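Local coordinates for alpha-L-rhamnosidase (Aspergillus terreus, PDB 6GSZ), which probably hydrolyses terminal non-reducing alpha-L-rhamnose residues in alpha-L-rhamnosides, and carries bound calcium and N-linked glycans, at residues I4-E10 against P23-F29; Y41-R47 against V65-P71; K327-G333 against F398-D404; L336-I342 against S416-V422. One frame throughout, in Å; residues are numbered along the deposited sequence. Where two conformers were deposited one is given.

Interaction 1. Residues I4-E10 against P23-F29; sequences ISQVAFE and PRVSWRF
Ile4-Phe9 and Val25-Phe29 pair as a two-stranded antiparallel sheet of the N-terminal immunoglobulin-like domain, and Glu10 and Arg24 close its end with a salt bridge. In the backbone, Ala8 and Ser26 exchange a full pair of bonds, Ala8 N to Ser26 O at 3.0 Å and Ser26 N to Ala8 O at 2.9 Å. Ser5 N gives a bond to Arg28 O, Arg28 N one to Gln6 O, and Glu10 N one to Arg24 O. Apolar contacts gather on the face that carries Ile4, Val7, Phe9, Val25, Trp27 and Phe29. Ile4 lays CG2 3.7 Å from Trp27 CB, while Ile4 CD1 approaches the pyrrole part of the indole. Val7 CG1 meets Val25 CG1, and Val25 CG2 runs alongside the Phe9 ring, 4.0 Å from Phe9 CE1. Strands 78-86 and 99-103 pack against this face, making it the inside of the domain. Water bridges lie at two places: one water joins Ser5 OG to Phe29 O, another touches Ala8 O, Glu10 O and Ser26 OG, the last also bonded to Leu64 N. The charged contact is bidentate. Arg24 turns at chi3 (-65°) and offers NE and NH2 side-on to the carboxylate, which is tilted 39° from the guanidinium; Asp544 takes NH1, and Arg492 also reaches Glu10 OE1. Glu10 OE2 accepts twice from one face of its plane, from Arg24 NE at 3.0 Å and from Arg24 backbone N at 2.9 Å.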
# COMPACT_ATOMS: atom_id res chain seq x y z
N ILE A 4 -25.92 -4.71 -9.67
CA ILE A 4 -24.49 -5.04 -9.54
C ILE A 4 -23.66 -3.85 -10.02
O ILE A 4 -23.83 -3.41 -11.15
CB ILE A 4 -24.14 -6.33 -10.30
CG1 ILE A 4 -24.77 -7.54 -9.60
CG2 ILE A 4 -22.63 -6.48 -10.44
CD1 ILE A 4 -24.69 -8.84 -10.37
N SER A 5 -22.80 -3.34 -9.12
CA SER A 5 -22.02 -2.15 -9.38
C SER A 5 -20.63 -2.46 -9.95
O SER A 5 -20.04 -1.56 -10.53
CB SER A 5 -21.87 -1.30 -8.16
OG SER A 5 -21.32 -2.05 -7.10
N GLN A 6 -20.10 -3.66 -9.71
CA GLN A 6 -18.70 -3.96 -10.06
C GLN A 6 -18.64 -5.47 -10.21
O GLN A 6 -19.21 -6.18 -9.39
CB GLN A 6 -17.72 -3.55 -8.93
CG GLN A 6 -16.26 -3.91 -9.22
CD GLN A 6 -15.27 -3.79 -8.09
OE1 GLN A 6 -14.38 -2.93 -8.11
NE2 GLN A 6 -15.34 -4.68 -7.10
N VAL A 7 -18.00 -5.93 -11.27
CA VAL A 7 -17.64 -7.32 -11.48
C VAL A 7 -16.12 -7.35 -11.61
O VAL A 7 -15.57 -6.61 -12.47
CB VAL A 7 -18.32 -7.94 -12.72
CG1 VAL A 7 -17.83 -9.34 -12.92
CG2 VAL A 7 -19.83 -7.93 -12.55
N ALA A 8 -15.46 -8.15 -10.76
CA ALA A 8 -14.03 -8.16 -10.74
C ALA A 8 -13.48 -9.58 -10.63
O ALA A 8 -14.13 -10.51 -10.09
CB ALA A 8 -13.54 -7.29 -9.63
N PHE A 9 -12.24 -9.76 -11.11
CA PHE A 9 -11.56 -11.02 -11.14
C PHE A 9 -10.41 -11.02 -10.13
O PHE A 9 -9.59 -10.07 -10.10
CB PHE A 9 -11.05 -11.25 -12.55
CG PHE A 9 -12.17 -11.22 -13.56
CD1 PHE A 9 -13.01 -12.32 -13.71
CD2 PHE A 9 -12.48 -10.05 -14.23
CE1 PHE A 9 -14.11 -12.25 -14.55
CE2 PHE A 9 -13.56 -10.00 -15.10
CZ PHE A 9 -14.39 -11.09 -15.25
N GLU A 10 -10.33 -12.08 -9.31
CA GLU A 10 -9.37 -12.13 -8.20
C GLU A 10 -9.48 -10.81 -7.44
O GLU A 10 -10.58 -10.38 -7.08
CB GLU A 10 -7.97 -12.50 -8.71
CG GLU A 10 -7.95 -13.89 -9.35
CD GLU A 10 -8.02 -15.07 -8.38
OE1 GLU A 10 -7.31 -14.99 -7.36
OE2 GLU A 10 -8.76 -16.05 -8.68
N PRO A 23 -9.80 -17.46 -13.29
CA PRO A 23 -9.89 -16.40 -12.29
C PRO A 23 -11.23 -16.47 -11.55
O PRO A 23 -12.29 -16.64 -12.19
CB PRO A 23 -9.80 -15.11 -13.11
CG PRO A 23 -10.31 -15.51 -14.46
CD PRO A 23 -9.77 -16.92 -14.66
N ARG A 24 -11.18 -16.27 -10.22
CA ARG A 24 -12.40 -16.20 -9.43
C ARG A 24 -13.10 -14.88 -9.72
O ARG A 24 -12.46 -13.89 -10.10
CB ARG A 24 -12.06 -16.39 -7.95
CG ARG A 24 -11.50 -17.78 -7.64
CD ARG A 24 -10.98 -17.88 -6.24
NE ARG A 24 -9.83 -17.02 -6.04
CZ ARG A 24 -9.39 -16.59 -4.87
NH1 ARG A 24 -10.00 -16.98 -3.76
NH2 ARG A 24 -8.34 -15.76 -4.79
N VAL A 25 -14.42 -14.87 -9.49
CA VAL A 25 -15.29 -13.77 -9.85
C VAL A 25 -15.97 -13.25 -8.59
O VAL A 25 -16.43 -14.03 -7.75
CB VAL A 25 -16.33 -14.21 -10.91
CG1 VAL A 25 -17.10 -13.01 -11.44
CG2 VAL A 25 -15.67 -15.00 -12.04
N SER A 26 -16.13 -11.95 -8.51
CA SER A 26 -16.84 -11.26 -7.42
C SER A 26 -17.73 -10.16 -7.99
O SER A 26 -17.38 -9.56 -8.99
CB SER A 26 -15.89 -10.64 -6.42
OG SER A 26 -14.97 -11.57 -5.90
N TRP A 27 -18.85 -9.89 -7.34
CA TRP A 27 -19.65 -8.75 -7.72
C TRP A 27 -20.08 -8.00 -6.47
O TRP A 27 -20.55 -8.61 -5.51
CB TRP A 27 -20.85 -9.17 -8.59
CG TRP A 27 -21.61 -10.37 -8.08
CD1 TRP A 27 -22.79 -10.40 -7.38
CD2 TRP A 27 -21.29 -11.72 -8.40
NE1 TRP A 27 -23.16 -11.70 -7.21
CE2 TRP A 27 -22.29 -12.54 -7.81
CE3 TRP A 27 -20.25 -12.33 -9.12
CZ2 TRP A 27 -22.26 -13.91 -7.93
CZ3 TRP A 27 -20.22 -13.70 -9.24
CH2 TRP A 27 -21.22 -14.49 -8.64
N ARG A 28 -20.03 -6.69 -6.55
CA ARG A 28 -20.53 -5.83 -5.50
C ARG A 28 -21.93 -5.32 -5.87
O ARG A 28 -22.23 -5.11 -7.03
CB ARG A 28 -19.47 -4.74 -5.37
CG ARG A 28 -19.59 -3.87 -4.13
CD ARG A 28 -18.33 -3.02 -4.12
NE ARG A 28 -17.26 -3.64 -3.34
CZ ARG A 28 -15.99 -3.31 -3.39
NH1 ARG A 28 -15.23 -3.56 -2.34
NH2 ARG A 28 -15.48 -2.75 -4.48
N PHE A 29 -22.77 -5.11 -4.85
CA PHE A 29 -24.13 -4.67 -5.02
C PHE A 29 -24.27 -3.19 -4.68
O PHE A 29 -23.52 -2.63 -3.85
CB PHE A 29 -25.03 -5.46 -4.08
CG PHE A 29 -25.07 -6.95 -4.33
CD1 PHE A 29 -25.80 -7.49 -5.38
CD2 PHE A 29 -24.33 -7.80 -3.52
CE1 PHE A 29 -25.86 -8.86 -5.57
CE2 PHE A 29 -24.35 -9.17 -3.76
CZ PHE A 29 -25.14 -9.70 -4.75
O HOH W 1 -21.21 -1.03 -4.57
O HOH W 2 -12.98 -11.57 -7.65

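Interaction 2. Residues Y41-R47 against V65-P71; sequences YEIEVKR and VPWPSSP
Arg47 reaches the loop Val65-Pro71 with the rim of its guanidinium: NH1 bonds Ser69 OG at 2.8 Å and NH2 bonds Ser70 O at 3.0 Å, both acceptors lying in the guanidinium plane. A water held by NH2 passes the contact on to Pro71 O. Along the strand, Val45 and Ile43 supply the apolar part. Val45 sends CG1 to the six-membered ring of Trp67, 4.1 Å from Trp67 CH2, and CG2 to Pro68 CG, the same atom that Ile43 CG2 meets at 3.9 Å. At the far end the Tyr41 hydroxyl lies by the branch point of Val65, Tyr41 OH to Val65 CB 3.4 Å, and a water links that hydroxyl to Pro66 O.

The second shell fixes these groups. An extended chain from CG to NE carries the Arg47 head to the loop, where Glu76 pairs with its NE. Trp67 NE1 bonds Ser70 O at 2.9 Å, on the face of the carbonyl plane opposite to Arg47 NH2, and Pro68 CD lies over one face of the indole, toward the rim. Tyr41 also stacks edge-to-face with Trp27, while strand 53-58 runs beside the strand of Tyr41-Lys46 in this immunoglobulin-like domain. With no backbone-to-backbone bond between the segments, an irregular loop is tied to a strand by arginine, two waters and apolar side chains; the nearby Glu76 carboxylate probably offsets the arginine's charge.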
# COMPACT_ATOMS: atom_id res chain seq x y z
N TYR A 41 -26.99 -17.19 -8.86
CA TYR A 41 -26.40 -16.25 -9.81
C TYR A 41 -26.29 -16.93 -11.17
O TYR A 41 -26.26 -18.14 -11.30
CB TYR A 41 -25.06 -15.70 -9.32
CG TYR A 41 -23.97 -16.72 -9.14
CD1 TYR A 41 -23.21 -17.15 -10.22
CD2 TYR A 41 -23.61 -17.18 -7.88
CE1 TYR A 41 -22.16 -18.04 -10.06
CE2 TYR A 41 -22.56 -18.04 -7.71
CZ TYR A 41 -21.78 -18.44 -8.78
OH TYR A 41 -20.72 -19.32 -8.58
N GLU A 42 -26.15 -16.07 -12.18
CA GLU A 42 -25.81 -16.46 -13.54
C GLU A 42 -24.60 -15.65 -13.98
O GLU A 42 -24.56 -14.44 -13.80
CB GLU A 42 -27.00 -16.26 -14.49
CG GLU A 42 -28.06 -17.33 -14.30
CD GLU A 42 -29.26 -17.19 -15.21
OE1 GLU A 42 -29.37 -16.16 -15.89
OE2 GLU A 42 -30.13 -18.10 -15.16
N ILE A 43 -23.64 -16.36 -14.56
CA ILE A 43 -22.46 -15.73 -15.19
C ILE A 43 -22.53 -16.05 -16.69
O ILE A 43 -22.54 -17.21 -17.08
CB ILE A 43 -21.14 -16.22 -14.59
CG1 ILE A 43 -21.06 -15.98 -13.09
CG2 ILE A 43 -19.98 -15.54 -15.33
CD1 ILE A 43 -19.82 -16.52 -12.39
N GLU A 44 -22.55 -14.99 -17.50
CA GLU A 44 -22.50 -15.07 -18.96
C GLU A 44 -21.04 -14.89 -19.39
O GLU A 44 -20.41 -13.89 -19.03
CB GLU A 44 -23.37 -13.97 -19.57
CG GLU A 44 -23.43 -13.98 -21.10
CD GLU A 44 -24.07 -12.70 -21.60
OE1 GLU A 44 -25.25 -12.75 -22.02
OE2 GLU A 44 -23.41 -11.64 -21.48
N VAL A 45 -20.54 -15.86 -20.14
CA VAL A 45 -19.21 -15.79 -20.70
C VAL A 45 -19.28 -15.83 -22.23
O VAL A 45 -19.75 -16.83 -22.81
CB VAL A 45 -18.33 -16.94 -20.16
CG1 VAL A 45 -16.90 -16.84 -20.70
CG2 VAL A 45 -18.37 -16.99 -18.64
N LYS A 46 -18.79 -14.76 -22.86
CA LYS A 46 -18.79 -14.64 -24.34
C LYS A 46 -17.35 -14.74 -24.87
O LYS A 46 -16.50 -13.98 -24.41
CB LYS A 46 -19.47 -13.33 -24.77
CG LYS A 46 -19.49 -13.05 -26.27
CD LYS A 46 -20.38 -13.99 -27.04
CE LYS A 46 -20.44 -13.64 -28.52
NZ LYS A 46 -19.27 -14.16 -29.25
N ARG A 47 -17.10 -15.67 -25.80
CA ARG A 47 -15.86 -15.82 -26.51
C ARG A 47 -16.13 -15.45 -27.96
O ARG A 47 -17.17 -15.82 -28.45
CB ARG A 47 -15.41 -17.28 -26.43
CG ARG A 47 -14.56 -17.53 -25.22
CD ARG A 47 -14.06 -18.97 -25.18
NE ARG A 47 -13.13 -19.15 -24.07
CZ ARG A 47 -13.45 -19.66 -22.90
NH1 ARG A 47 -14.72 -19.72 -22.52
NH2 ARG A 47 -12.50 -20.15 -22.13
N VAL A 65 -16.09 -16.44 -6.29
CA VAL A 65 -16.72 -17.68 -6.73
C VAL A 65 -15.91 -18.25 -7.88
O VAL A 65 -15.08 -17.55 -8.47
CB VAL A 65 -18.19 -17.48 -7.14
CG1 VAL A 65 -18.98 -16.69 -6.08
CG2 VAL A 65 -18.32 -16.82 -8.50
N PRO A 66 -16.05 -19.55 -8.22
CA PRO A 66 -15.24 -20.13 -9.27
C PRO A 66 -15.48 -19.60 -10.68
O PRO A 66 -16.56 -19.15 -11.03
CB PRO A 66 -15.59 -21.62 -9.22
CG PRO A 66 -16.18 -21.83 -7.85
CD PRO A 66 -16.92 -20.53 -7.57
N TRP A 67 -14.37 -19.55 -11.45
CA TRP A 67 -14.52 -19.36 -12.90
C TRP A 67 -15.40 -20.49 -13.44
O TRP A 67 -15.09 -21.64 -13.19
CB TRP A 67 -13.13 -19.39 -13.53
CG TRP A 67 -13.15 -19.26 -15.02
CD1 TRP A 67 -12.86 -20.25 -15.94
CD2 TRP A 67 -13.50 -18.09 -15.77
NE1 TRP A 67 -13.02 -19.76 -17.21
CE2 TRP A 67 -13.40 -18.45 -17.14
CE3 TRP A 67 -13.91 -16.80 -15.42
CZ2 TRP A 67 -13.71 -17.54 -18.15
CZ3 TRP A 67 -14.20 -15.91 -16.42
CH2 TRP A 67 -14.11 -16.28 -17.77
N PRO A 68 -16.49 -20.19 -14.15
CA PRO A 68 -17.43 -21.25 -14.55
C PRO A 68 -17.20 -21.91 -15.90
O PRO A 68 -17.83 -22.87 -16.25
CB PRO A 68 -18.76 -20.48 -14.61
CG PRO A 68 -18.34 -19.10 -15.09
CD PRO A 68 -17.03 -18.83 -14.36
N SER A 69 -16.27 -21.37 -16.69
CA SER A 69 -16.09 -21.83 -18.08
C SER A 69 -14.80 -22.66 -18.17
O SER A 69 -14.15 -22.99 -17.16
CB SER A 69 -16.15 -20.61 -19.01
OG SER A 69 -15.99 -20.94 -20.39
N SER A 70 -14.43 -23.05 -19.39
CA SER A 70 -13.15 -23.70 -19.59
C SER A 70 -12.03 -22.68 -19.33
O SER A 70 -12.24 -21.47 -19.41
CB SER A 70 -13.03 -24.28 -20.98
OG SER A 70 -13.32 -23.27 -21.91
N PRO A 71 -10.84 -23.14 -18.95
CA PRO A 71 -9.71 -22.22 -18.72
C PRO A 71 -9.40 -21.31 -19.90
O PRO A 71 -9.51 -21.72 -21.06
CB PRO A 71 -8.53 -23.15 -18.42
CG PRO A 71 -9.18 -24.45 -17.97
CD PRO A 71 -10.46 -24.55 -18.76
O HOH W 3 -19.18 -19.94 -10.68
O HOH W 4 -10.44 -21.04 -23.35

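Interaction 3. Residues K327-G333 against F398-D404; sequences KTVLDFG and FRYVQVD
Asp331 meets Arg399 and Tyr400 across an antiparallel strand pair of the concanavalin-like domain. Its CB lies 3.9 Å from Tyr400 CE1. With CG anti to the backbone N (chi1 177°), the carboxylate runs alongside the tyrosine, and Asp331 CG comes to 3.6 Å from Tyr400 CE1. Asp331 OD1 takes Arg399 NE at 2.8 Å, on the syn side, 23° out of the carboxylate plane. From the opposite face of that plane Gly333 N reaches Asp331 OD1 at 2.8 Å, closing an Asx turn where the chain turns its corner. OD2 accepts a long, weak bond from Arg399 NH2 and shares a water with Tyr400 OH. The guanidinium is sandwiched at its rim between Gly333 CA on one face and Tyr400 OH on the other. On the reverse side of the sheet, with Val401, Leu330 CG packs 3.7 Å from Val403 CG2. Phe332 CE2 meets Val401 CG2. Backbone bonds run between Leu330 and Val401 in both directions, with Val403 N to Thr328 O and Phe332 N to Arg399 O beyond them. Strand 319-322 flanks 328-332, and strand 351-361 flanks 400-404, where Arg399 and Tyr400 both face Thr357 in a classic beta bulge.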
# COMPACT_ATOMS: atom_id res chain seq x y z
N LYS A 327 15.41 33.11 -0.66
CA LYS A 327 15.20 32.05 -1.66
C LYS A 327 13.70 31.95 -1.99
O LYS A 327 12.82 32.22 -1.15
CB LYS A 327 15.74 30.70 -1.17
CG LYS A 327 17.20 30.65 -0.75
CD LYS A 327 18.18 31.14 -1.80
CE LYS A 327 19.57 31.40 -1.23
NZ LYS A 327 20.52 31.84 -2.28
N THR A 328 13.38 31.48 -3.20
CA THR A 328 12.00 31.30 -3.63
C THR A 328 11.54 29.90 -3.22
O THR A 328 12.19 28.93 -3.59
CB THR A 328 11.86 31.46 -5.14
OG1 THR A 328 12.25 32.80 -5.46
CG2 THR A 328 10.46 31.20 -5.64
N VAL A 329 10.41 29.83 -2.49
CA VAL A 329 9.87 28.56 -1.98
C VAL A 329 8.40 28.41 -2.36
O VAL A 329 7.57 29.30 -2.15
CB VAL A 329 10.06 28.43 -0.46
CG1 VAL A 329 9.63 27.06 0.03
CG2 VAL A 329 11.49 28.73 -0.03
N LEU A 330 8.10 27.25 -2.94
CA LEU A 330 6.75 26.78 -3.18
C LEU A 330 6.24 26.05 -1.93
O LEU A 330 6.97 25.29 -1.31
CB LEU A 330 6.76 25.80 -4.35
CG LEU A 330 7.45 26.24 -5.64
CD1 LEU A 330 7.25 25.20 -6.71
CD2 LEU A 330 6.93 27.61 -6.10
N ASP A 331 4.96 26.29 -1.62
CA ASP A 331 4.22 25.59 -0.59
C ASP A 331 3.00 24.96 -1.26
O ASP A 331 2.12 25.68 -1.76
CB ASP A 331 3.88 26.54 0.57
CG ASP A 331 3.05 25.92 1.68
OD1 ASP A 331 2.87 24.68 1.64
OD2 ASP A 331 2.63 26.67 2.62
N PHE A 332 2.92 23.62 -1.23
CA PHE A 332 1.75 22.90 -1.78
C PHE A 332 0.64 22.66 -0.73
O PHE A 332 -0.40 22.10 -1.09
CB PHE A 332 2.22 21.61 -2.43
CG PHE A 332 2.87 21.96 -3.74
CD1 PHE A 332 2.11 22.22 -4.86
CD2 PHE A 332 4.24 22.11 -3.80
CE1 PHE A 332 2.73 22.59 -6.04
CE2 PHE A 332 4.87 22.50 -4.98
CZ PHE A 332 4.11 22.73 -6.09
N GLY A 333 0.87 23.05 0.53
CA GLY A 333 -0.17 22.96 1.57
C GLY A 333 -0.39 21.56 2.14
O GLY A 333 -1.18 21.38 3.08
N PHE A 398 7.33 15.57 -0.09
CA PHE A 398 7.55 16.99 0.13
C PHE A 398 6.25 17.78 0.27
O PHE A 398 5.23 17.40 -0.29
CB PHE A 398 8.35 17.56 -1.04
CG PHE A 398 7.63 17.59 -2.37
CD1 PHE A 398 7.53 16.45 -3.14
CD2 PHE A 398 7.05 18.75 -2.88
CE1 PHE A 398 6.85 16.44 -4.34
CE2 PHE A 398 6.40 18.75 -4.10
CZ PHE A 398 6.31 17.60 -4.85
N ARG A 399 6.36 18.93 0.97
CA ARG A 399 5.37 19.99 0.93
C ARG A 399 5.94 21.28 0.30
O ARG A 399 5.21 22.05 -0.31
CB ARG A 399 4.87 20.27 2.36
CG ARG A 399 3.98 21.50 2.47
CD ARG A 399 3.28 21.63 3.80
NE ARG A 399 2.62 22.93 3.83
CZ ARG A 399 1.74 23.31 4.76
NH1 ARG A 399 1.44 22.47 5.74
NH2 ARG A 399 1.19 24.52 4.68
N TYR A 400 7.26 21.48 0.49
CA TYR A 400 7.96 22.69 0.06
C TYR A 400 8.98 22.37 -1.04
O TYR A 400 9.60 21.32 -1.03
CB TYR A 400 8.65 23.32 1.26
CG TYR A 400 7.71 23.66 2.40
CD1 TYR A 400 6.98 24.83 2.39
CD2 TYR A 400 7.55 22.79 3.48
CE1 TYR A 400 6.10 25.13 3.41
CE2 TYR A 400 6.66 23.08 4.51
CZ TYR A 400 5.93 24.25 4.46
OH TYR A 400 5.08 24.61 5.48
N VAL A 401 9.20 23.36 -1.90
CA VAL A 401 10.23 23.25 -2.93
C VAL A 401 10.95 24.59 -3.02
O VAL A 401 10.33 25.60 -3.32
CB VAL A 401 9.64 22.87 -4.29
CG1 VAL A 401 10.78 22.60 -5.26
CG2 VAL A 401 8.71 21.69 -4.18
N GLN A 402 12.27 24.56 -2.80
CA GLN A 402 13.10 25.73 -3.11
C GLN A 402 13.43 25.69 -4.61
O GLN A 402 13.89 24.65 -5.11
CB GLN A 402 14.39 25.76 -2.30
CG GLN A 402 15.19 27.03 -2.58
CD GLN A 402 16.47 27.11 -1.78
OE1 GLN A 402 16.49 26.91 -0.56
NE2 GLN A 402 17.55 27.44 -2.48
N VAL A 403 13.20 26.82 -5.28
CA VAL A 403 13.36 26.89 -6.73
C VAL A 403 14.42 27.92 -7.05
O VAL A 403 14.26 29.08 -6.62
CB VAL A 403 12.04 27.27 -7.42
CG1 VAL A 403 12.23 27.32 -8.92
CG2 VAL A 403 10.91 26.32 -7.05
N ASP A 404 15.50 27.49 -7.74
CA ASP A 404 16.57 28.41 -8.17
C ASP A 404 16.65 28.38 -9.68
O ASP A 404 16.55 27.32 -10.31
CB ASP A 404 17.91 28.04 -7.52
CG ASP A 404 17.97 28.42 -6.05
OD1 ASP A 404 18.22 29.63 -5.75
OD2 ASP A 404 17.70 27.56 -5.22
O HOH W 5 20.39 29.59 -4.03
O HOH W 6 15.53 30.66 -4.89
O HOH W 7 3.83 26.80 5.21

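Interaction 4. Residues L336-I342 against S416-V422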
# COMPACT_ATOMS: atom_id res chain seq x y z
N LEU A 336 3.08 15.64 0.37
CA LEU A 336 2.65 14.70 -0.62
C LEU A 336 3.83 13.93 -1.19
O LEU A 336 4.99 14.24 -0.92
CB LEU A 336 1.81 15.40 -1.70
CG LEU A 336 2.43 16.61 -2.39
CD1 LEU A 336 3.29 16.15 -3.51
CD2 LEU A 336 1.36 17.53 -2.93
N VAL A 337 3.50 12.93 -1.98
CA VAL A 337 4.48 12.03 -2.59
C VAL A 337 4.22 11.96 -4.08
O VAL A 337 3.11 11.70 -4.51
CB VAL A 337 4.45 10.63 -1.94
CG1 VAL A 337 5.43 9.71 -2.63
CG2 VAL A 337 4.81 10.75 -0.47
N GLY A 338 5.28 12.26 -4.85
CA GLY A 338 5.25 12.29 -6.30
C GLY A 338 6.32 13.25 -6.80
O GLY A 338 7.46 13.07 -6.49
N TRP A 339 5.90 14.24 -7.58
CA TRP A 339 6.88 15.11 -8.24
C TRP A 339 6.15 16.34 -8.79
O TRP A 339 4.94 16.46 -8.65
CB TRP A 339 7.62 14.37 -9.34
CG TRP A 339 6.78 13.67 -10.36
CD1 TRP A 339 6.00 14.20 -11.33
CD2 TRP A 339 6.64 12.25 -10.47
NE1 TRP A 339 5.40 13.23 -12.07
CE2 TRP A 339 5.78 12.02 -11.56
CE3 TRP A 339 7.16 11.16 -9.77
CZ2 TRP A 339 5.51 10.74 -12.02
CZ3 TRP A 339 6.87 9.89 -10.21
CH2 TRP A 339 6.07 9.70 -11.33
N LEU A 340 6.91 17.24 -9.41
CA LEU A 340 6.33 18.43 -10.04
C LEU A 340 6.07 18.22 -11.54
O LEU A 340 6.72 17.42 -12.18
CB LEU A 340 7.30 19.61 -9.92
CG LEU A 340 7.63 20.03 -8.50
CD1 LEU A 340 8.65 21.15 -8.52
CD2 LEU A 340 6.36 20.43 -7.74
N ARG A 341 5.11 18.97 -12.04
CA ARG A 341 4.91 19.20 -13.48
C ARG A 341 5.07 20.70 -13.71
O ARG A 341 4.45 21.51 -13.01
CB ARG A 341 3.50 18.77 -13.93
CG ARG A 341 3.24 19.04 -15.42
CD ARG A 341 1.83 18.76 -15.87
NE ARG A 341 0.91 19.79 -15.42
CZ ARG A 341 -0.42 19.68 -15.34
NH1 ARG A 341 -1.16 20.70 -14.93
NH2 ARG A 341 -1.01 18.53 -15.66
N ILE A 342 5.93 21.06 -14.66
CA ILE A 342 6.22 22.46 -14.94
C ILE A 342 5.83 22.74 -16.39
O ILE A 342 5.85 21.83 -17.23
CB ILE A 342 7.70 22.83 -14.68
CG1 ILE A 342 8.68 22.16 -15.65
CG2 ILE A 342 8.03 22.58 -13.21
CD1 ILE A 342 10.14 22.47 -15.40
N SER A 416 2.08 27.54 -14.04
CA SER A 416 3.39 27.07 -14.52
C SER A 416 3.96 25.92 -13.66
O SER A 416 4.90 25.31 -14.08
CB SER A 416 4.35 28.20 -14.60
OG SER A 416 4.51 28.83 -13.34
N VAL A 417 3.38 25.66 -12.48
CA VAL A 417 3.86 24.56 -11.63
C VAL A 417 2.67 23.97 -10.87
O VAL A 417 1.83 24.69 -10.36
CB VAL A 417 5.02 24.96 -10.69
CG1 VAL A 417 4.61 25.98 -9.65
CG2 VAL A 417 5.67 23.75 -10.01
N THR A 418 2.66 22.63 -10.81
CA THR A 418 1.71 21.91 -10.00
C THR A 418 2.40 20.64 -9.47
O THR A 418 3.42 20.22 -9.99
CB THR A 418 0.46 21.62 -10.83
OG1 THR A 418 -0.63 21.46 -9.91
CG2 THR A 418 0.62 20.42 -11.74
N ALA A 419 1.84 20.06 -8.41
CA ALA A 419 2.34 18.81 -7.86
C ALA A 419 1.49 17.67 -8.41
O ALA A 419 0.28 17.79 -8.56
CB ALA A 419 2.37 18.79 -6.36
N ILE A 420 2.17 16.55 -8.65
CA ILE A 420 1.55 15.33 -9.11
C ILE A 420 1.69 14.32 -7.98
O ILE A 420 2.77 14.02 -7.55
CB ILE A 420 2.22 14.82 -10.39
CG1 ILE A 420 2.33 15.91 -11.47
CG2 ILE A 420 1.52 13.57 -10.91
CD1 ILE A 420 1.03 16.49 -11.95
N VAL A 421 0.54 13.81 -7.53
CA VAL A 421 0.42 12.83 -6.46
C VAL A 421 0.48 11.43 -7.08
O VAL A 421 -0.32 11.14 -7.95
CB VAL A 421 -0.86 13.02 -5.64
CG1 VAL A 421 -0.90 11.97 -4.52
CG2 VAL A 421 -0.96 14.46 -5.10
N VAL A 422 1.49 10.64 -6.65
CA VAL A 422 1.81 9.37 -7.29
C VAL A 422 1.80 8.28 -6.21
O VAL A 422 2.45 8.42 -5.20
CB VAL A 422 3.19 9.48 -7.98
CG1 VAL A 422 3.61 8.15 -8.60
CG2 VAL A 422 3.25 10.59 -9.02
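The Trp339 indole receives Val422 on one face: Val422 CG2 stands 3.6 Å from the centroid of the six-membered ring and 7° off its normal, a CH-pi contact. Both residues sit on an antiparallel pair, 339-342 with 417-422, within a four-stranded sheet of the concanavalin-like domain. Ile420 CB lies obliquely by the pyrrole part, 3.9 Å from Trp339 CD1, while the ring's NE1 bonds Glu390. The second flat group, the Arg341 guanidinium, has Thr418 CG2 over one face, 3.7 Å from Arg341 NE; the two side chains run the same way, and Thr418 OG1 turns to Glu314. Trp339 and Ile420 exchange backbone bonds, as do Arg341 and Thr418, and Val422 N adds one to Val337 O. The face bearing Leu340, Ile342, Val417 and Ala419 is apolar: Val417 CG2 touches both Leu340 CD2 and Ile342 CG2, and strands 328-332 and 351-361 lie against it. Leu336, before the corner at Gly338, reaches back with CD2 to Ala419 CB at 3.8 Å. At that corner the Gly338 backbone lies close to the partner strand, Gly338 CA 3.3 Å from Ile420 O in a CA-H...O contact.

The four contacts form two pairs. Interactions 1 and 2 belong to the immunoglobulin-like domain, their centres 12 Å apart; Val25 O lies 2.8 Å from Val65 N, a probable hydrogen bond, and Pro23 O packs against Trp67 CB. Interactions 3 and 4, with centres 11 Å apart, share the concanavalin-like domain: their segments alternate along the chain, Phe398 N probably bonds Leu336 O, and Phe332 wedges against Leu340 and Ala419, joining two sheets. About 34 Å separates the centres of interactions 1 and 4. Gln6, Ala8, Glu10 and Ser26 of interaction 1 line a pocket holding 2-(2-methoxyethoxy)ethanol, probably from the crystallisation liquor; the bound glucose instead contacts residues such as Asp460, Glu466 and Glu740, none in these segments.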